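PA14 domain-containing protein (Clostridium clariflavum, PDB 6QDI) probably senses plant-biomass polysaccharides outside the cell through tandem calcium-binding PA14 domains of a membrane-bound RsgI-like anti-sigma factor. Local coordinates at residues S66-V71 with Y110-G115; I26-G31 with V47-K52; D13-K18 with V178-W183. One frame throughout, in Å; residues are numbered along the deposited sequence.

Contact 1 of 3, residues S66-V71 with Y110-G115. With CA (calcium ion), chain D; EDO (1,2-ethanediol), chain C.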
loop_
_atom_site.group_PDB
_atom_site.type_symbol
_atom_site.label_atom_id
_atom_site.label_comp_id
_atom_site.label_asym_id
_atom_site.label_seq_id
_atom_site.Cartn_x
_atom_site.Cartn_y
_atom_site.Cartn_z
ATOM N N SER A 66 18.812 1.952 9.657
ATOM C CA SER A 66 18.436 0.672 10.274
ATOM C C SER A 66 17.031 0.371 9.789
ATOM O O SER A 66 16.171 1.262 9.858
ATOM C CB SER A 66 18.462 0.816 11.806
ATOM O OG SER A 66 19.699 1.307 12.271
ATOM N N ARG A 67 16.790 -0.849 9.290
ATOM C CA ARG A 67 15.536 -1.115 8.598
ATOM C C ARG A 67 15.054 -2.542 8.832
ATOM O O ARG A 67 15.827 -3.510 8.794
ATOM C CB ARG A 67 15.689 -0.899 7.089
ATOM C CG ARG A 67 16.675 -1.866 6.421
ATOM C CD ARG A 67 16.920 -1.634 4.967
ATOM N NE ARG A 67 17.790 -2.643 4.401
ATOM C CZ ARG A 67 17.408 -3.792 3.883
ATOM N NH1 ARG A 67 18.320 -4.591 3.350
ATOM N NH2 ARG A 67 16.118 -4.138 3.857
ATOM N N ASP A 68 13.732 -2.648 8.905
ATOM C CA ASP A 68 13.034 -3.943 8.826
ATOM C C ASP A 68 11.682 -3.547 8.258
ATOM O O ASP A 68 10.890 -2.997 9.012
ATOM C CB ASP A 68 12.969 -4.594 10.185
ATOM C CG ASP A 68 12.201 -5.866 10.177
ATOM O OD1 ASP A 68 11.505 -6.155 9.167
ATOM O OD2 ASP A 68 12.255 -6.609 11.214
ATOM N N ASN A 69 11.377 -3.695 6.955
ATOM C CA ASN A 69 12.161 -4.370 5.943
ATOM C C ASN A 69 12.838 -3.401 4.963
ATOM O O ASN A 69 13.918 -2.897 5.282
ATOM C CB ASN A 69 11.284 -5.407 5.215
ATOM C CG ASN A 69 10.915 -6.547 6.133
ATOM O OD1 ASN A 69 9.814 -6.578 6.699
ATOM N ND2 ASN A 69 11.886 -7.421 6.386
ATOM N N GLY A 70 12.264 -3.138 3.807
ATOM C CA GLY A 70 13.009 -2.446 2.757
ATOM C C GLY A 70 13.030 -0.937 2.900
ATOM O O GLY A 70 12.100 -0.333 3.430
ATOM N N VAL A 71 14.101 -0.324 2.380
ATOM C CA VAL A 71 14.234 1.128 2.301
ATOM C C VAL A 71 14.874 1.544 1.000
ATOM O O VAL A 71 15.802 0.868 0.504
ATOM C CB VAL A 71 15.052 1.692 3.489
ATOM C CG1 VAL A 71 15.605 3.106 3.248
ATOM C CG2 VAL A 71 14.262 1.589 4.780
ATOM N N TYR A 110 9.789 3.066 2.453
ATOM C CA TYR A 110 9.979 2.013 3.445
ATOM C C TYR A 110 8.839 1.000 3.336
ATOM O O TYR A 110 7.689 1.397 3.080
ATOM C CB TYR A 110 9.948 2.683 4.853
ATOM C CG TYR A 110 9.689 1.684 5.953
ATOM C CD1 TYR A 110 10.697 0.887 6.466
ATOM C CD2 TYR A 110 8.393 1.447 6.394
ATOM C CE1 TYR A 110 10.422 -0.102 7.395
ATOM C CE2 TYR A 110 8.091 0.429 7.281
ATOM C CZ TYR A 110 9.116 -0.358 7.773
ATOM O OH TYR A 110 8.808 -1.353 8.660
ATOM N N PHE A 111 9.121 -0.275 3.625
ATOM C CA PHE A 111 8.051 -1.240 3.813
ATOM C C PHE A 111 8.304 -2.216 4.917
ATOM O O PHE A 111 9.457 -2.588 5.185
ATOM C CB PHE A 111 7.671 -1.982 2.499
ATOM C CG PHE A 111 8.651 -3.040 2.026
ATOM C CD1 PHE A 111 8.541 -4.361 2.454
ATOM C CD2 PHE A 111 9.653 -2.737 1.126
ATOM C CE1 PHE A 111 9.398 -5.338 1.997
ATOM C CE2 PHE A 111 10.503 -3.726 0.651
ATOM C CZ PHE A 111 10.399 -5.022 1.079
ATOM N N ASN A 112 7.212 -2.711 5.498
ATOM C CA ASN A 112 7.202 -3.876 6.376
ATOM C C ASN A 112 6.453 -4.987 5.690
ATOM O O ASN A 112 5.303 -4.800 5.287
ATOM C CB ASN A 112 6.598 -3.593 7.732
ATOM C CG ASN A 112 6.852 -4.730 8.698
ATOM O OD1 ASN A 112 7.790 -5.484 8.487
ATOM N ND2 ASN A 112 6.045 -4.871 9.759
ATOM N N ASN A 113 7.080 -6.165 5.585
ATOM C CA ASN A 113 6.468 -7.355 5.002
ATOM C C ASN A 113 6.506 -8.482 6.049
ATOM O O ASN A 113 7.330 -9.391 5.943
ATOM C CB ASN A 113 7.201 -7.751 3.740
ATOM C CG ASN A 113 6.572 -8.933 3.030
ATOM O OD1 ASN A 113 5.494 -9.381 3.324
ATOM N ND2 ASN A 113 7.264 -9.411 2.055
ATOM N N THR A 114 5.592 -8.375 7.014
ATOM C CA THR A 114 5.403 -9.261 8.188
ATOM C C THR A 114 6.420 -9.000 9.287
ATOM O O THR A 114 7.526 -8.474 9.071
ATOM C CB THR A 114 5.371 -10.769 7.876
ATOM O OG1 THR A 114 6.681 -11.302 7.642
ATOM C CG2 THR A 114 4.442 -11.068 6.720
ATOM N N GLY A 115 6.037 -9.390 10.490
ATOM C CA GLY A 115 6.914 -9.306 11.639
ATOM C C GLY A 115 7.149 -7.886 12.087
ATOM O O GLY A 115 6.359 -6.974 11.839
HETATM CA CA CA D . 9.388 -7.109 9.055
HETATM C C1 EDO C . 11.171 -9.654 10.245
HETATM O O1 EDO C . 10.457 -8.522 10.787
HETATM C C2 EDO C . 10.381 -10.226 9.052
HETATM O O2 EDO C . 10.319 -9.186 8.115
#
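N69 and G70 both face F111, a classic beta bulge where the chain leaves strand 59-68 and enters strand 71-75 beside strand 104-113. F111 O accepts N69 N at 2.8 Å and, weakly, G70 N; F111 N returns a bond to G70 O. Beyond the bulge V71 and Y110 form an antiparallel non-hydrogen-bonded pair. The peptide between D68 and N69 is cis, and both side chains reach one calcium ion. This is one of the two calcium sites of the first PA14 domain, a beta-sandwich fold: D68 OD1, N69 OD1, N112 OD1 and T114 O bind the metal at 2.3 to 2.5 Å, and N116 completes the protein ligands. As in PA14 adhesins of yeast, where calcium at a cis-peptide motif holds the sugar, it probably binds ligand hydroxyls. Here 1,2-ethanediol, probably from the crystallisation liquor, chelates the ion through both hydroxyls, and N69 ND2 donates to its O2 at 2.9 Å. N69 and N112 present their amides with planes 20° apart, their OD1 atoms 2.9 Å from each other because both bind the metal. N69 OD1 also accepts N113 N at 3.0 Å in a nearly straight bond (173°), so ion and backbone fix the amide's rotation. G115 O lies in the amide plane of N112 and accepts its ND2, which stands above the G115 carbonyl plane; the bond ties down the loop that carries T114. Swung beside the carbonyl carbon (chi1 162°), the Y110 ring leaves the sheet and crosses to D68 on strand 59-68; OH donates to D68 O at 2.7 Å, a second-shell grip on a metal ligand, while V71 CG2 meets the ring edge. G70 N stands 3.6 Å above the plane of the F111 ring, over its centre.

Contact 2 of 3, residues I26-G31 with V47-K52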
loop_
_atom_site.group_PDB
_atom_site.type_symbol
_atom_site.label_atom_id
_atom_site.label_comp_id
_atom_site.label_asym_id
_atom_site.label_seq_id
_atom_site.Cartn_x
_atom_site.Cartn_y
_atom_site.Cartn_z
ATOM N N ILE A 26 12.639 10.669 11.348
ATOM C CA ILE A 26 12.432 9.269 10.899
ATOM C C ILE A 26 13.125 8.377 11.920
ATOM O O ILE A 26 14.313 8.095 11.824
ATOM C CB ILE A 26 12.939 9.029 9.457
ATOM C CG1 ILE A 26 12.308 10.026 8.479
ATOM C CG2 ILE A 26 12.584 7.595 9.060
ATOM C CD1 ILE A 26 12.488 9.752 6.997
ATOM N N ASP A 27 12.350 7.937 12.906
ATOM C CA ASP A 27 12.859 7.174 14.029
ATOM C C ASP A 27 11.701 6.396 14.592
ATOM O O ASP A 27 10.990 6.903 15.461
ATOM C CB ASP A 27 13.461 8.136 15.058
ATOM C CG ASP A 27 14.054 7.451 16.260
ATOM O OD1 ASP A 27 14.293 6.219 16.238
ATOM O OD2 ASP A 27 14.289 8.211 17.199
ATOM N N PHE A 28 11.450 5.223 14.023
ATOM C CA PHE A 28 10.245 4.462 14.322
ATOM C C PHE A 28 10.553 3.028 14.649
ATOM O O PHE A 28 11.372 2.386 13.990
ATOM C CB PHE A 28 9.271 4.492 13.141
ATOM C CG PHE A 28 8.629 5.818 12.972
ATOM C CD1 PHE A 28 7.613 6.188 13.802
ATOM C CD2 PHE A 28 9.035 6.713 12.000
ATOM C CE1 PHE A 28 6.999 7.421 13.690
ATOM C CE2 PHE A 28 8.421 7.966 11.876
ATOM C CZ PHE A 28 7.421 8.315 12.730
ATOM N N PHE A 29 9.872 2.535 15.664
ATOM C CA PHE A 29 9.920 1.153 16.000
ATOM C C PHE A 29 8.488 0.728 16.282
ATOM O O PHE A 29 7.907 1.193 17.297
ATOM C CB PHE A 29 10.821 0.899 17.216
ATOM C CG PHE A 29 10.953 -0.536 17.564
ATOM C CD1 PHE A 29 9.909 -1.235 18.249
ATOM C CD2 PHE A 29 12.093 -1.249 17.266
ATOM C CE1 PHE A 29 10.017 -2.559 18.574
ATOM C CE2 PHE A 29 12.196 -2.558 17.632
ATOM C CZ PHE A 29 11.155 -3.207 18.259
ATOM N N TRP A 30 7.899 -0.076 15.398
ATOM C CA TRP A 30 6.472 -0.381 15.456
ATOM C C TRP A 30 6.167 -1.764 16.016
ATOM O O TRP A 30 4.998 -2.088 16.249
ATOM C CB TRP A 30 5.851 -0.188 14.072
ATOM C CG TRP A 30 5.791 1.219 13.651
ATOM C CD1 TRP A 30 5.163 2.257 14.297
ATOM C CD2 TRP A 30 6.340 1.791 12.464
ATOM N NE1 TRP A 30 5.298 3.417 13.600
ATOM C CE2 TRP A 30 5.997 3.154 12.452
ATOM C CE3 TRP A 30 7.097 1.280 11.410
ATOM C CZ2 TRP A 30 6.365 4.013 11.414
ATOM C CZ3 TRP A 30 7.469 2.155 10.377
ATOM C CH2 TRP A 30 7.106 3.479 10.400
ATOM N N GLY A 31 7.201 -2.609 16.216
ATOM C CA GLY A 31 6.927 -3.946 16.686
ATOM C C GLY A 31 6.132 -4.651 15.624
ATOM O O GLY A 31 6.333 -4.445 14.431
ATOM N N VAL A 47 5.519 3.205 3.768
ATOM C CA VAL A 47 5.521 4.632 4.038
ATOM C C VAL A 47 6.441 5.323 3.073
ATOM O O VAL A 47 7.534 4.813 2.740
ATOM C CB VAL A 47 5.997 4.927 5.495
ATOM C CG1 VAL A 47 5.727 6.378 5.836
ATOM C CG2 VAL A 47 5.339 4.013 6.510
ATOM N N ARG A 48 6.029 6.516 2.618
ATOM C CA ARG A 48 6.917 7.413 1.901
ATOM C C ARG A 48 7.010 8.723 2.674
ATOM O O ARG A 48 5.995 9.352 2.976
ATOM C CB ARG A 48 6.442 7.732 0.506
ATOM C CG ARG A 48 7.359 8.666 -0.254
ATOM C CD ARG A 48 6.846 9.026 -1.626
ATOM N NE ARG A 48 6.780 7.875 -2.498
ATOM C CZ ARG A 48 5.670 7.340 -2.995
ATOM N NH1 ARG A 48 4.483 7.752 -2.646
ATOM N NH2 ARG A 48 5.781 6.270 -3.808
ATOM N N TRP A 49 8.240 9.134 2.968
ATOM C CA TRP A 49 8.509 10.456 3.540
ATOM C C TRP A 49 9.098 11.374 2.501
ATOM O O TRP A 49 10.021 10.992 1.760
ATOM C CB TRP A 49 9.485 10.371 4.723
ATOM C CG TRP A 49 8.892 9.778 5.949
ATOM C CD1 TRP A 49 8.133 10.403 6.871
ATOM C CD2 TRP A 49 9.027 8.425 6.414
ATOM N NE1 TRP A 49 7.772 9.560 7.859
ATOM C CE2 TRP A 49 8.312 8.327 7.607
ATOM C CE3 TRP A 49 9.675 7.268 5.904
ATOM C CZ2 TRP A 49 8.227 7.152 8.313
ATOM C CZ3 TRP A 49 9.587 6.091 6.647
ATOM C CH2 TRP A 49 8.855 6.050 7.805
ATOM N N THR A 50 8.579 12.609 2.435
ATOM C CA THR A 50 9.065 13.601 1.511
ATOM C C THR A 50 9.200 14.970 2.197
ATOM O O THR A 50 8.419 15.343 3.085
ATOM C CB THR A 50 8.150 13.754 0.268
ATOM O OG1 THR A 50 6.812 13.947 0.695
ATOM C CG2 THR A 50 8.240 12.519 -0.624
ATOM N N GLY A 51 10.168 15.716 1.703
ATOM C CA GLY A 51 10.333 17.095 2.110
ATOM C C GLY A 51 11.725 17.542 1.752
ATOM O O GLY A 51 12.298 17.133 0.727
ATOM N N LYS A 52 12.279 18.416 2.590
ATOM C CA LYS A 52 13.626 18.966 2.393
ATOM C C LYS A 52 14.473 18.726 3.619
ATOM O O LYS A 52 13.937 18.608 4.728
ATOM C CB LYS A 52 13.571 20.456 2.141
ATOM C CG LYS A 52 12.657 20.872 1.027
ATOM C CD LYS A 52 13.231 20.612 -0.336
ATOM C CE LYS A 52 12.463 21.445 -1.392
ATOM N NZ LYS A 52 12.989 21.221 -2.750
#
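W49 reaches from strand 44-53 to I26, F28 and W30 on the segment leading into and along strand 27-31, joining the two sheets of the first PA14 beta-sandwich across its hydrophobic interior. The strand axes run nearly antiparallel (167°) but stay 12.3 Å apart, so side chains alone bridge them. Aliphatic contact with the indole comes from I26: CG2 sits over the six-membered ring in a CH-pi contact, 4.1 Å from its centroid and 10° off the normal, while CD1 lies on the same face nearer the rim, 3.7 Å from W49 CG. V47 CG1, from W49's own strand, covers the opposite face. Among the aromatic contacts, the rings of F28 and W49 are almost parallel (14°) yet offset until only their rims meet, with centroids 5.8 Å apart; F28 CE2 touches W49 CZ2. The indoles of W30 and W49 point at each other and meet edge to edge through their CH2 atoms. Y110 and V119 add to the packing round the W49 indole. The polar end of W49 is satisfied by D23, which accepts NE1. The same W30 CH2 also reaches V47 CG2, 4.3 Å away.

Contact 3 of 3, residues D13-K18 with V178-W183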
loop_
_atom_site.group_PDB
_atom_site.type_symbol
_atom_site.label_atom_id
_atom_site.label_comp_id
_atom_site.label_asym_id
_atom_site.label_seq_id
_atom_site.Cartn_x
_atom_site.Cartn_y
_atom_site.Cartn_z
ATOM N N ASP A 13 3.675 -2.047 -0.948
ATOM C CA ASP A 13 4.226 -1.509 -2.205
ATOM C C ASP A 13 3.769 -0.088 -2.464
ATOM O O ASP A 13 3.621 0.301 -3.630
ATOM C CB ASP A 13 3.815 -2.434 -3.361
ATOM C CG ASP A 13 2.306 -2.488 -3.597
ATOM O OD1 ASP A 13 1.558 -2.002 -2.701
ATOM O OD2 ASP A 13 1.915 -3.016 -4.651
ATOM N N LEU A 14 3.531 0.691 -1.419
ATOM C CA LEU A 14 3.226 2.129 -1.595
ATOM C C LEU A 14 1.947 2.310 -2.402
ATOM O O LEU A 14 1.812 3.265 -3.184
ATOM C CB LEU A 14 4.420 2.892 -2.160
ATOM C CG LEU A 14 5.714 2.727 -1.356
ATOM C CD1 LEU A 14 6.897 3.161 -2.204
ATOM C CD2 LEU A 14 5.651 3.463 -0.040
ATOM N N THR A 15 0.985 1.413 -2.179
ATOM C CA THR A 15 -0.342 1.526 -2.727
ATOM C C THR A 15 -1.372 1.458 -1.590
ATOM O O THR A 15 -1.135 0.895 -0.529
ATOM C CB THR A 15 -0.643 0.476 -3.782
ATOM O OG1 THR A 15 -0.734 -0.820 -3.199
ATOM C CG2 THR A 15 0.330 0.528 -4.926
ATOM N N ASN A 16 -2.533 2.052 -1.897
ATOM C CA ASN A 16 -3.685 2.140 -1.003
ATOM C C ASN A 16 -3.405 3.065 0.178
ATOM O O ASN A 16 -3.228 2.645 1.326
ATOM C CB ASN A 16 -4.229 0.775 -0.590
ATOM C CG ASN A 16 -5.636 0.877 -0.126
ATOM O OD1 ASN A 16 -6.305 1.902 -0.352
ATOM N ND2 ASN A 16 -6.142 -0.189 0.423
ATOM N N PHE A 17 -3.336 4.351 -0.125
ATOM C CA PHE A 17 -3.104 5.407 0.840
ATOM C C PHE A 17 -4.175 5.458 1.910
ATOM O O PHE A 17 -5.370 5.421 1.584
ATOM C CB PHE A 17 -3.081 6.737 0.074
ATOM C CG PHE A 17 -3.030 7.935 0.968
ATOM C CD1 PHE A 17 -1.832 8.407 1.478
ATOM C CD2 PHE A 17 -4.184 8.610 1.286
ATOM C CE1 PHE A 17 -1.795 9.541 2.299
ATOM C CE2 PHE A 17 -4.164 9.703 2.138
ATOM C CZ PHE A 17 -2.971 10.187 2.611
ATOM N N LYS A 18 -3.745 5.538 3.169
ATOM C CA LYS A 18 -4.659 5.694 4.272
ATOM C C LYS A 18 -4.475 6.919 5.154
ATOM O O LYS A 18 -5.425 7.301 5.852
ATOM C CB LYS A 18 -4.667 4.452 5.154
ATOM C CG LYS A 18 -5.096 3.171 4.428
ATOM C CD LYS A 18 -6.576 3.189 3.969
ATOM C CE LYS A 18 -6.991 1.929 3.198
ATOM N NZ LYS A 18 -8.417 1.914 2.712
ATOM N N VAL A 178 -12.039 -0.691 -0.439
ATOM C CA VAL A 178 -11.695 -1.003 -1.807
ATOM C C VAL A 178 -11.003 -2.357 -1.871
ATOM O O VAL A 178 -10.564 -2.852 -0.842
ATOM C CB VAL A 178 -10.793 0.072 -2.469
ATOM C CG1 VAL A 178 -11.494 1.384 -2.628
ATOM C CG2 VAL A 178 -9.484 0.227 -1.728
ATOM N N ILE A 179 -10.915 -2.925 -3.064
ATOM C CA ILE A 179 -10.149 -4.137 -3.250
ATOM C C ILE A 179 -8.834 -3.735 -3.933
ATOM O O ILE A 179 -8.736 -3.674 -5.143
ATOM C CB ILE A 179 -10.902 -5.194 -4.035
ATOM C CG1 ILE A 179 -12.348 -5.370 -3.580
ATOM C CG2 ILE A 179 -10.105 -6.516 -4.013
ATOM C CD1 ILE A 179 -12.520 -5.585 -2.115
ATOM N N ASP A 180 -7.843 -3.449 -3.095
ATOM C CA ASP A 180 -6.539 -2.972 -3.572
ATOM C C ASP A 180 -5.503 -3.458 -2.582
ATOM O O ASP A 180 -5.088 -2.695 -1.707
ATOM C CB ASP A 180 -6.563 -1.455 -3.667
ATOM C CG ASP A 180 -5.322 -0.884 -4.279
ATOM O OD1 ASP A 180 -4.594 -1.627 -4.945
ATOM O OD2 ASP A 180 -5.093 0.336 -4.143
ATOM N N PHE A 181 -5.123 -4.722 -2.687
ATOM C CA PHE A 181 -4.328 -5.386 -1.663
ATOM C C PHE A 181 -3.020 -5.940 -2.204
ATOM O O PHE A 181 -2.969 -6.554 -3.273
ATOM C CB PHE A 181 -5.096 -6.581 -1.089
ATOM C CG PHE A 181 -6.249 -6.184 -0.199
ATOM C CD1 PHE A 181 -6.020 -5.785 1.090
ATOM C CD2 PHE A 181 -7.543 -6.197 -0.677
ATOM C CE1 PHE A 181 -7.054 -5.464 1.921
ATOM C CE2 PHE A 181 -8.587 -5.790 0.139
ATOM C CZ PHE A 181 -8.343 -5.438 1.452
ATOM N N ASN A 182 -1.954 -5.773 -1.417
ATOM C CA ASN A 182 -0.692 -6.444 -1.648
ATOM C C ASN A 182 -0.096 -6.656 -0.278
ATOM O O ASN A 182 0.445 -5.724 0.328
ATOM C CB ASN A 182 0.209 -5.665 -2.582
ATOM C CG ASN A 182 1.525 -6.394 -2.838
ATOM O OD1 ASN A 182 1.803 -7.411 -2.207
ATOM N ND2 ASN A 182 2.325 -5.866 -3.736
ATOM N N TRP A 183 -0.267 -7.871 0.238
ATOM C CA TRP A 183 0.138 -8.197 1.587
ATOM C C TRP A 183 1.584 -8.706 1.654
ATOM O O TRP A 183 2.033 -9.046 2.747
ATOM C CB TRP A 183 -0.759 -9.279 2.188
ATOM C CG TRP A 183 -2.229 -8.971 2.241
ATOM C CD1 TRP A 183 -2.876 -8.243 3.194
ATOM C CD2 TRP A 183 -3.235 -9.448 1.330
ATOM N NE1 TRP A 183 -4.230 -8.188 2.897
ATOM C CE2 TRP A 183 -4.471 -8.941 1.782
ATOM C CE3 TRP A 183 -3.219 -10.274 0.203
ATOM C CZ2 TRP A 183 -5.696 -9.267 1.150
ATOM C CZ3 TRP A 183 -4.410 -10.533 -0.450
ATOM C CH2 TRP A 183 -5.617 -10.044 0.035
HETATM O O HOH W 1 -4.943 -2.619 1.350
HETATM O O HOH W 2 -9.085 -0.960 1.482
HETATM O O HOH W 3 -6.881 2.141 -3.400
#
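V178 touches N16 with one methyl, CG2 lying 3.8 Å from N16 OD1 as the two side chains pass in opposing senses. Its carbonyl O is reached through a water that also accepts from N16 ND2 and K18 NZ, the link to V178 being weak. I179 turns back into the second domain, and D180 then points across to the 13-18 loop. Its carboxylate passes alongside N16, OD2 coming 3.7 Å from N16 CB with the amide and carboxylate planes 35° apart. One water donates to both D180 OD2 (2.6 Å) and N16 OD1 (3.1 Å); another accepts from N16 ND2 at 2.9 Å and lies within bonding distance of D180 O. F181 turns away again, in the alternation of strand 180-184. N182 makes the direct bond: ND2 donates to D13 OD2 at 3.0 Å, nearly in its own amide plane but from above the carboxylate plane, the amide and carboxylate planes being 79° apart. D13 holds its CG between the backbone N and the carbonyl carbon (chi1 64°), which keeps OD1 beside T15 OG1, its donor at 2.6 Å. R274 of the second domain forms salt bridges with both D13 and D180, and N11 bonds to N182 N and D180 O. This contact is part of the interface of the tandem PA14 domains, and its polar, partly hydrated chemistry, with two carboxylates 6.6 Å apart between D13 OD1 and D180 OD1 sharing one arginine, suggests that here the domains are held largely by directional bonds and charge.

How the contacts relate
Contacts 1 and 2 lie in the first PA14 domain, their centres about 11 Å apart, and meet at Y110: its N probably bonds to V47 O (2.9 Å), its CE2 packs on W30 CZ3 (3.6 Å), and its CB lies on W49. The same tyrosine thus connects the calcium site of contact 1 with the sandwich interior of contact 2, whose W30 side chain is about 9 Å from a calcium ion. Contact 3 joins this domain to the second, its centre about 16 Å from that of contact 1 and 18 Å from that of contact 2. L14 touches V47 and R48, while N113 OD1 bonds to V185 N of the second domain, beside W183 O, bringing the calcium loop close to the domain interface.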